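Local coordinates for protein ORF10 (Moritella marina, PDB 6RIW) that probably condenses acyl units into 3-oxoacyl chains, as the ketosynthase and chain length factor part of a polyunsaturated fatty acid synthase, at residues H247-L257 / C330-D339; E347-L358 / S402-P413. All blocks are in the same frame, centred on the assembly; numbering follows the deposited sequence.

Interaction 1. Residues H247-L257 / C330-D339; sequences HAPFDQNSQGL and CHATGTPKGD
Phe250 holds CG beside its backbone N (chi1 -71°), bringing the far end of its ring to Ala332 and Cys330. Ala332 CB sits over one face, 3.7 Å from Phe250 CZ. Cys330 SG meets the ring edge, 3.6 Å from Phe250 CZ. Ser254 turns OG away from its own N (chi1 -168°) and donates to Gly334 O at 2.6 Å, in the carbonyl plane, on a lone pair. Ser254 OG also accepts from Ala248 N at 3.0 Å. A side chain on Gly334 would run into Gly256 O and the His247 ring; the bare Gly334 CA lets Pro249 CA come within 3.8 Å. Asp339 ties the two segments together: OD2 reaches across to take a nearly straight bond from Phe250 N at 3.1 Å, from above the carboxylate plane, and OD1 braces its own loop by accepting from Gly334 N. A water links Asp339 OD2 to Asp251 O. An alanine here removes the carboxylate, so Phe250 N and Gly334 N would probably be left without this acceptor and the turn Ala248-Asp251 held less firmly to the helix start. Residues 331-335 form the HxTGT sequence of beta-ketoacyl synthases, whose histidine belongs to the active site in relatives.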
# COMPACT_ATOMS: atom_id res chain seq x y z
N HIS A 247 -21.57 -15.26 -9.77
CA HIS A 247 -21.11 -13.91 -9.40
C HIS A 247 -21.98 -12.92 -10.18
O HIS A 247 -21.77 -12.71 -11.37
CB HIS A 247 -19.63 -13.73 -9.72
CG HIS A 247 -19.21 -12.30 -9.84
ND1 HIS A 247 -19.30 -11.39 -8.80
CD2 HIS A 247 -18.73 -11.60 -10.90
CE1 HIS A 247 -18.88 -10.21 -9.21
NE2 HIS A 247 -18.53 -10.31 -10.48
N ALA A 248 -22.94 -12.31 -9.49
CA ALA A 248 -23.97 -11.51 -10.17
C ALA A 248 -24.40 -10.38 -9.26
O ALA A 248 -25.38 -10.51 -8.50
CB ALA A 248 -25.16 -12.37 -10.56
N PRO A 249 -23.71 -9.25 -9.31
CA PRO A 249 -24.06 -8.12 -8.44
C PRO A 249 -25.54 -7.76 -8.57
O PRO A 249 -26.07 -7.67 -9.68
CB PRO A 249 -23.15 -6.98 -8.93
CG PRO A 249 -21.97 -7.70 -9.54
CD PRO A 249 -22.56 -8.95 -10.18
N PHE A 250 -26.19 -7.57 -7.43
CA PHE A 250 -27.60 -7.21 -7.23
C PHE A 250 -28.54 -8.40 -7.42
O PHE A 250 -29.75 -8.24 -7.21
CB PHE A 250 -28.06 -6.07 -8.15
CG PHE A 250 -27.49 -4.72 -7.80
CD1 PHE A 250 -27.63 -4.22 -6.52
CD2 PHE A 250 -26.81 -3.98 -8.74
CE1 PHE A 250 -27.10 -2.96 -6.18
CE2 PHE A 250 -26.28 -2.73 -8.42
CZ PHE A 250 -26.43 -2.23 -7.12
N ASP A 251 -28.05 -9.57 -7.81
CA ASP A 251 -28.93 -10.70 -8.11
C ASP A 251 -29.13 -11.57 -6.88
O ASP A 251 -28.18 -11.85 -6.14
CB ASP A 251 -28.38 -11.54 -9.27
CG ASP A 251 -29.39 -12.56 -9.78
OD1 ASP A 251 -29.54 -13.62 -9.14
OD2 ASP A 251 -30.03 -12.31 -10.83
N GLN A 252 -30.38 -12.01 -6.66
CA GLN A 252 -30.71 -12.85 -5.51
C GLN A 252 -29.87 -14.11 -5.45
O GLN A 252 -29.62 -14.64 -4.35
CB GLN A 252 -32.19 -13.25 -5.55
CG GLN A 252 -33.19 -12.12 -5.35
CD GLN A 252 -34.63 -12.62 -5.44
OE1 GLN A 252 -34.92 -13.76 -5.06
NE2 GLN A 252 -35.52 -11.78 -5.97
N ASN A 253 -29.43 -14.64 -6.59
CA ASN A 253 -28.74 -15.92 -6.62
C ASN A 253 -27.22 -15.80 -6.49
O ASN A 253 -26.54 -16.83 -6.40
CB ASN A 253 -29.07 -16.67 -7.93
CG ASN A 253 -30.56 -16.85 -8.14
OD1 ASN A 253 -31.20 -17.67 -7.49
ND2 ASN A 253 -31.13 -16.08 -9.08
N SER A 254 -26.69 -14.58 -6.48
CA SER A 254 -25.26 -14.37 -6.31
C SER A 254 -24.80 -14.87 -4.95
O SER A 254 -25.42 -14.58 -3.93
CB SER A 254 -24.92 -12.88 -6.45
OG SER A 254 -23.51 -12.69 -6.57
N GLN A 255 -23.69 -15.61 -4.94
CA GLN A 255 -23.16 -16.09 -3.66
C GLN A 255 -21.75 -15.60 -3.35
O GLN A 255 -21.14 -16.08 -2.39
CB GLN A 255 -23.22 -17.61 -3.61
CG GLN A 255 -24.65 -18.11 -3.51
CD GLN A 255 -24.74 -19.60 -3.26
OE1 GLN A 255 -23.74 -20.32 -3.39
NE2 GLN A 255 -25.94 -20.07 -2.92
N GLY A 256 -21.23 -14.64 -4.11
CA GLY A 256 -19.86 -14.22 -3.89
C GLY A 256 -19.38 -13.36 -5.04
O GLY A 256 -20.15 -12.95 -5.92
N LEU A 257 -18.08 -13.09 -5.02
CA LEU A 257 -17.43 -12.27 -6.03
C LEU A 257 -16.38 -13.07 -6.77
O LEU A 257 -15.92 -14.13 -6.32
CB LEU A 257 -16.78 -11.01 -5.40
CG LEU A 257 -15.72 -11.22 -4.30
CD1 LEU A 257 -14.31 -11.55 -4.84
CD2 LEU A 257 -15.64 -9.97 -3.42
N CYS A 330 -22.69 1.59 -8.06
CA CYS A 330 -22.60 1.04 -6.72
C CYS A 330 -21.34 0.22 -6.53
O CYS A 330 -20.69 -0.21 -7.49
CB CYS A 330 -23.81 0.16 -6.41
SG CYS A 330 -25.34 1.10 -6.42
N HIS A 331 -21.03 -0.02 -5.26
CA HIS A 331 -19.91 -0.89 -4.92
C HIS A 331 -20.22 -2.35 -5.23
O HIS A 331 -19.31 -3.10 -5.62
CB HIS A 331 -19.56 -0.70 -3.44
CG HIS A 331 -18.59 -1.70 -2.92
ND1 HIS A 331 -17.26 -1.71 -3.28
CD2 HIS A 331 -18.75 -2.74 -2.07
CE1 HIS A 331 -16.65 -2.71 -2.67
NE2 HIS A 331 -17.53 -3.35 -1.93
N ALA A 332 -21.50 -2.75 -5.11
CA ALA A 332 -22.03 -4.10 -5.32
C ALA A 332 -21.10 -5.11 -5.97
O ALA A 332 -20.95 -5.13 -7.19
CB ALA A 332 -23.30 -4.02 -6.17
N THR A 333 -20.50 -5.99 -5.16
CA THR A 333 -19.54 -6.96 -5.66
C THR A 333 -20.16 -8.30 -6.01
O THR A 333 -19.48 -9.13 -6.62
CB THR A 333 -18.47 -7.24 -4.62
OG1 THR A 333 -19.10 -7.87 -3.50
CG2 THR A 333 -17.77 -5.96 -4.19
N GLY A 334 -21.41 -8.55 -5.61
CA GLY A 334 -22.00 -9.87 -5.72
C GLY A 334 -22.02 -10.64 -4.42
O GLY A 334 -22.70 -11.67 -4.34
N THR A 335 -21.29 -10.17 -3.39
CA THR A 335 -21.38 -10.80 -2.07
C THR A 335 -22.72 -10.46 -1.44
O THR A 335 -23.09 -9.28 -1.36
CB THR A 335 -20.23 -10.33 -1.18
OG1 THR A 335 -18.98 -10.59 -1.82
CG2 THR A 335 -20.26 -11.08 0.15
N PRO A 336 -23.48 -11.46 -0.96
CA PRO A 336 -24.84 -11.17 -0.45
C PRO A 336 -24.85 -10.18 0.70
O PRO A 336 -25.61 -9.20 0.66
CB PRO A 336 -25.35 -12.56 -0.01
CG PRO A 336 -24.55 -13.54 -0.80
CD PRO A 336 -23.18 -12.91 -0.95
N LYS A 337 -24.02 -10.40 1.72
CA LYS A 337 -24.01 -9.50 2.87
C LYS A 337 -23.77 -8.06 2.43
O LYS A 337 -24.50 -7.15 2.83
CB LYS A 337 -22.94 -9.94 3.88
CG LYS A 337 -23.32 -9.66 5.33
CD LYS A 337 -22.77 -8.32 5.81
CE LYS A 337 -23.07 -8.06 7.30
NZ LYS A 337 -24.37 -7.32 7.54
N GLY A 338 -22.78 -7.85 1.56
CA GLY A 338 -22.45 -6.49 1.12
C GLY A 338 -23.48 -5.87 0.20
O GLY A 338 -23.75 -4.67 0.27
N ASP A 339 -24.06 -6.67 -0.71
CA ASP A 339 -25.08 -6.12 -1.60
C ASP A 339 -26.28 -5.61 -0.78
O ASP A 339 -26.79 -4.51 -1.03
CB ASP A 339 -25.52 -7.18 -2.62
CG ASP A 339 -24.47 -7.44 -3.74
OD1 ASP A 339 -23.29 -6.99 -3.62
OD2 ASP A 339 -24.84 -8.14 -4.73
O HOH W 1 -26.28 -10.23 -4.30

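Interaction 2. Residues E347-L358 / S402-P413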
# COMPACT_ATOMS: atom_id res chain seq x y z
N GLU A 347 -31.18 3.10 0.78
CA GLU A 347 -32.59 3.28 1.14
C GLU A 347 -32.71 4.29 2.27
O GLU A 347 -33.50 5.24 2.19
CB GLU A 347 -33.20 1.94 1.53
CG GLU A 347 -34.52 2.06 2.31
CD GLU A 347 -34.98 0.73 2.85
OE1 GLU A 347 -35.46 -0.09 2.03
OE2 GLU A 347 -34.84 0.50 4.07
N THR A 348 -31.90 4.12 3.31
CA THR A 348 -31.93 5.04 4.45
C THR A 348 -31.72 6.48 4.02
O THR A 348 -32.45 7.38 4.44
CB THR A 348 -30.88 4.62 5.47
OG1 THR A 348 -31.21 3.32 5.98
CG2 THR A 348 -30.80 5.63 6.61
N PHE A 349 -30.73 6.72 3.15
CA PHE A 349 -30.33 8.09 2.82
C PHE A 349 -31.27 8.72 1.81
O PHE A 349 -31.79 9.82 2.03
CB PHE A 349 -28.89 8.09 2.30
CG PHE A 349 -28.37 9.46 1.97
CD1 PHE A 349 -28.08 10.37 2.99
CD2 PHE A 349 -28.16 9.84 0.66
CE1 PHE A 349 -27.60 11.64 2.68
CE2 PHE A 349 -27.67 11.09 0.35
CZ PHE A 349 -27.38 11.99 1.37
N PHE A 350 -31.50 8.06 0.67
CA PHE A 350 -32.25 8.71 -0.40
C PHE A 350 -33.76 8.75 -0.14
O PHE A 350 -34.46 9.58 -0.73
CB PHE A 350 -31.96 8.05 -1.74
CG PHE A 350 -30.60 8.39 -2.28
CD1 PHE A 350 -30.38 9.62 -2.88
CD2 PHE A 350 -29.54 7.51 -2.13
CE1 PHE A 350 -29.14 9.95 -3.37
CE2 PHE A 350 -28.28 7.84 -2.61
CZ PHE A 350 -28.08 9.06 -3.22
N SER A 351 -34.27 7.90 0.75
CA SER A 351 -35.68 8.02 1.09
C SER A 351 -35.98 9.32 1.83
O SER A 351 -37.13 9.78 1.80
CB SER A 351 -36.13 6.80 1.90
OG SER A 351 -35.60 6.80 3.20
N ARG A 352 -34.97 9.95 2.44
CA ARG A 352 -35.17 11.24 3.11
C ARG A 352 -35.60 12.33 2.14
O ARG A 352 -36.21 13.33 2.56
CB ARG A 352 -33.88 11.68 3.81
CG ARG A 352 -33.40 10.76 4.90
CD ARG A 352 -31.97 11.09 5.35
NE ARG A 352 -31.53 10.15 6.38
CZ ARG A 352 -30.31 10.13 6.91
NH1 ARG A 352 -29.40 11.01 6.53
NH2 ARG A 352 -30.03 9.24 7.85
N VAL A 353 -35.26 12.19 0.86
CA VAL A 353 -35.64 13.15 -0.16
C VAL A 353 -36.56 12.53 -1.20
O VAL A 353 -36.84 13.16 -2.22
CB VAL A 353 -34.40 13.77 -0.83
CG1 VAL A 353 -33.63 14.64 0.17
CG2 VAL A 353 -33.49 12.68 -1.41
N ASN A 354 -37.01 11.30 -0.96
CA ASN A 354 -37.92 10.60 -1.86
C ASN A 354 -37.36 10.47 -3.27
O ASN A 354 -38.08 10.65 -4.26
CB ASN A 354 -39.29 11.27 -1.88
CG ASN A 354 -40.30 10.48 -1.11
OD1 ASN A 354 -40.56 9.31 -1.43
ND2 ASN A 354 -40.88 11.08 -0.08
N ASN A 355 -36.08 10.13 -3.37
CA ASN A 355 -35.44 9.90 -4.66
C ASN A 355 -35.10 8.43 -4.81
O ASN A 355 -34.72 7.75 -3.85
CB ASN A 355 -34.19 10.78 -4.79
CG ASN A 355 -33.57 10.71 -6.17
OD1 ASN A 355 -34.20 10.28 -7.14
ND2 ASN A 355 -32.31 11.14 -6.26
N LYS A 356 -35.24 7.92 -6.03
CA LYS A 356 -34.93 6.52 -6.34
C LYS A 356 -34.06 6.51 -7.58
O LYS A 356 -34.52 6.21 -8.68
CB LYS A 356 -36.20 5.70 -6.56
CG LYS A 356 -37.05 5.57 -5.33
CD LYS A 356 -38.19 4.59 -5.57
CE LYS A 356 -38.94 4.33 -4.29
NZ LYS A 356 -39.54 2.98 -4.32
N PRO A 357 -32.78 6.86 -7.43
CA PRO A 357 -31.89 6.86 -8.59
C PRO A 357 -31.74 5.47 -9.18
O PRO A 357 -31.91 4.45 -8.49
CB PRO A 357 -30.56 7.39 -8.04
CG PRO A 357 -30.61 7.12 -6.58
CD PRO A 357 -32.08 7.24 -6.19
N LEU A 358 -31.43 5.43 -10.47
CA LEU A 358 -31.02 4.18 -11.10
C LEU A 358 -29.72 3.70 -10.47
O LEU A 358 -28.94 4.49 -9.96
CB LEU A 358 -30.84 4.38 -12.61
CG LEU A 358 -32.13 4.78 -13.34
CD1 LEU A 358 -31.94 4.79 -14.84
CD2 LEU A 358 -33.27 3.84 -12.92
N SER A 402 -34.23 -3.63 -1.50
CA SER A 402 -33.69 -3.14 -0.24
C SER A 402 -34.54 -3.65 0.93
O SER A 402 -35.60 -4.25 0.75
CB SER A 402 -33.61 -1.60 -0.21
OG SER A 402 -34.82 -0.98 -0.60
N LYS A 403 -34.05 -3.40 2.15
CA LYS A 403 -34.70 -3.95 3.34
C LYS A 403 -36.20 -3.69 3.35
O LYS A 403 -36.99 -4.60 3.61
CB LYS A 403 -34.05 -3.38 4.60
CG LYS A 403 -34.49 -4.06 5.90
CD LYS A 403 -33.82 -3.45 7.12
CE LYS A 403 -34.58 -3.79 8.41
NZ LYS A 403 -33.83 -4.72 9.32
N ASN A 404 -36.63 -2.47 3.02
CA ASN A 404 -38.03 -2.09 3.09
C ASN A 404 -38.67 -1.90 1.72
O ASN A 404 -39.63 -1.13 1.58
CB ASN A 404 -38.19 -0.82 3.93
CG ASN A 404 -37.72 -1.02 5.37
OD1 ASN A 404 -38.34 -1.75 6.15
ND2 ASN A 404 -36.61 -0.38 5.72
N GLY A 405 -38.16 -2.60 0.70
CA GLY A 405 -38.74 -2.52 -0.63
C GLY A 405 -38.60 -1.19 -1.32
O GLY A 405 -39.30 -0.94 -2.31
N TYR A 406 -37.72 -0.31 -0.83
CA TYR A 406 -37.59 1.02 -1.41
C TYR A 406 -36.93 0.95 -2.78
O TYR A 406 -37.44 1.53 -3.75
CB TYR A 406 -36.80 1.93 -0.47
CG TYR A 406 -36.79 3.39 -0.88
CD1 TYR A 406 -37.89 4.21 -0.63
CD2 TYR A 406 -35.69 3.95 -1.51
CE1 TYR A 406 -37.89 5.55 -1.01
CE2 TYR A 406 -35.68 5.29 -1.90
CZ TYR A 406 -36.78 6.09 -1.64
OH TYR A 406 -36.77 7.41 -2.00
N PHE A 407 -35.79 0.27 -2.88
CA PHE A 407 -35.12 0.01 -4.15
C PHE A 407 -35.45 -1.40 -4.62
O PHE A 407 -35.41 -2.35 -3.83
CB PHE A 407 -33.60 0.14 -4.01
CG PHE A 407 -33.11 1.56 -4.00
CD1 PHE A 407 -33.05 2.29 -5.18
CD2 PHE A 407 -32.72 2.16 -2.82
CE1 PHE A 407 -32.60 3.60 -5.19
CE2 PHE A 407 -32.27 3.49 -2.82
CZ PHE A 407 -32.22 4.20 -4.00
N THR A 408 -35.78 -1.55 -5.90
CA THR A 408 -36.04 -2.86 -6.48
C THR A 408 -35.42 -2.89 -7.87
O THR A 408 -34.81 -1.92 -8.32
CB THR A 408 -37.54 -3.16 -6.58
OG1 THR A 408 -38.15 -2.26 -7.51
CG2 THR A 408 -38.22 -3.03 -5.22
N GLY A 409 -35.63 -4.02 -8.56
CA GLY A 409 -35.19 -4.15 -9.94
C GLY A 409 -35.70 -3.07 -10.87
O GLY A 409 -35.12 -2.88 -11.95
N GLU A 410 -36.76 -2.36 -10.49
CA GLU A 410 -37.21 -1.24 -11.31
C GLU A 410 -36.16 -0.13 -11.39
O GLU A 410 -36.18 0.67 -12.33
CB GLU A 410 -38.53 -0.67 -10.76
CG GLU A 410 -39.04 0.54 -11.53
CD GLU A 410 -40.56 0.62 -11.61
OE1 GLU A 410 -41.09 0.58 -12.75
OE2 GLU A 410 -41.20 0.73 -10.54
N GLN A 411 -35.23 -0.06 -10.43
CA GLN A 411 -34.17 0.93 -10.46
C GLN A 411 -32.86 0.38 -11.02
O GLN A 411 -31.84 1.07 -10.95
CB GLN A 411 -33.91 1.49 -9.06
CG GLN A 411 -34.93 2.50 -8.60
CD GLN A 411 -36.24 1.84 -8.16
OE1 GLN A 411 -36.24 0.85 -7.43
NE2 GLN A 411 -37.36 2.40 -8.62
N MET A 412 -32.85 -0.84 -11.55
CA MET A 412 -31.60 -1.47 -12.00
C MET A 412 -31.65 -1.82 -13.49
O MET A 412 -32.11 -2.91 -13.86
CB MET A 412 -31.31 -2.72 -11.17
CG MET A 412 -31.49 -2.51 -9.67
SD MET A 412 -31.30 -4.06 -8.78
CE MET A 412 -31.66 -3.55 -7.09
N PRO A 413 -31.14 -0.95 -14.36
CA PRO A 413 -31.15 -1.24 -15.80
C PRO A 413 -30.41 -2.53 -16.13
O PRO A 413 -29.28 -2.76 -15.67
CB PRO A 413 -30.44 -0.02 -16.41
CG PRO A 413 -30.52 1.04 -15.37
CD PRO A 413 -30.53 0.35 -14.05
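The type I turn Ser402-Gly405 closes over Glu347, near the C-terminal end of helix 336-350. Glu347 is extended, with CG opposite its backbone N (chi1 163°), and pushes its carboxylate into the turn. Two donors grip Glu347 OE1: Asn404 N uses its syn lone pair at 2.8 Å, and Ser402 OG comes from the anti side, tilted out of the carboxylate plane. Asn404 ND2 reaches Glu347 OE2 at 2.6 Å from above the carboxylate plane. Three bonds satisfy this buried group and fix its rotation. A Schellman motif ends the helix, with Asn354 at positive phi as its C-prime residue. Tyr406 packs against this end. Ser351 CB lies over one face of its ring, 3.6 Å from Tyr406 CE1. Lys356 runs across the opposite face, its CE 3.7 Å from Tyr406 CE1, and adds a cation-pi contact. Lys356 NZ then bonds Tyr406 O at 2.6 Å, in the carbonyl plane. Tyr406 OH donates to Asn355 O at 2.8 Å, from well above that carbonyl plane. Phe407 turns its edge to Pro357, with CZ 3.7 Å from Pro357 CD. Where strand 358-360 begins, Leu358 CA makes a CA-H...O contact of 3.2 Å with Gln411 O.

Both interactions use helix 336-350 of the first ketosynthase region. Interaction 1 holds its N-terminal start and the loop before it. Interaction 2 holds its C-terminal end and the loop to strand 358-360. Their centres are about 17 Å apart, and they meet where Phe250 CB packs 3.9 Å from Met412 SD. Interaction 1 is mostly buried. A glycine lets two backbones come close there, and short polar bonds join them. Interaction 2 is partly buried and buries more area. It relies on longer side chains, with a lysine over a tyrosine at the solvent-facing side and a glutamate enclosed deeper in. In each, a helix carboxylate takes one backbone N-H from a turn of the facing loop.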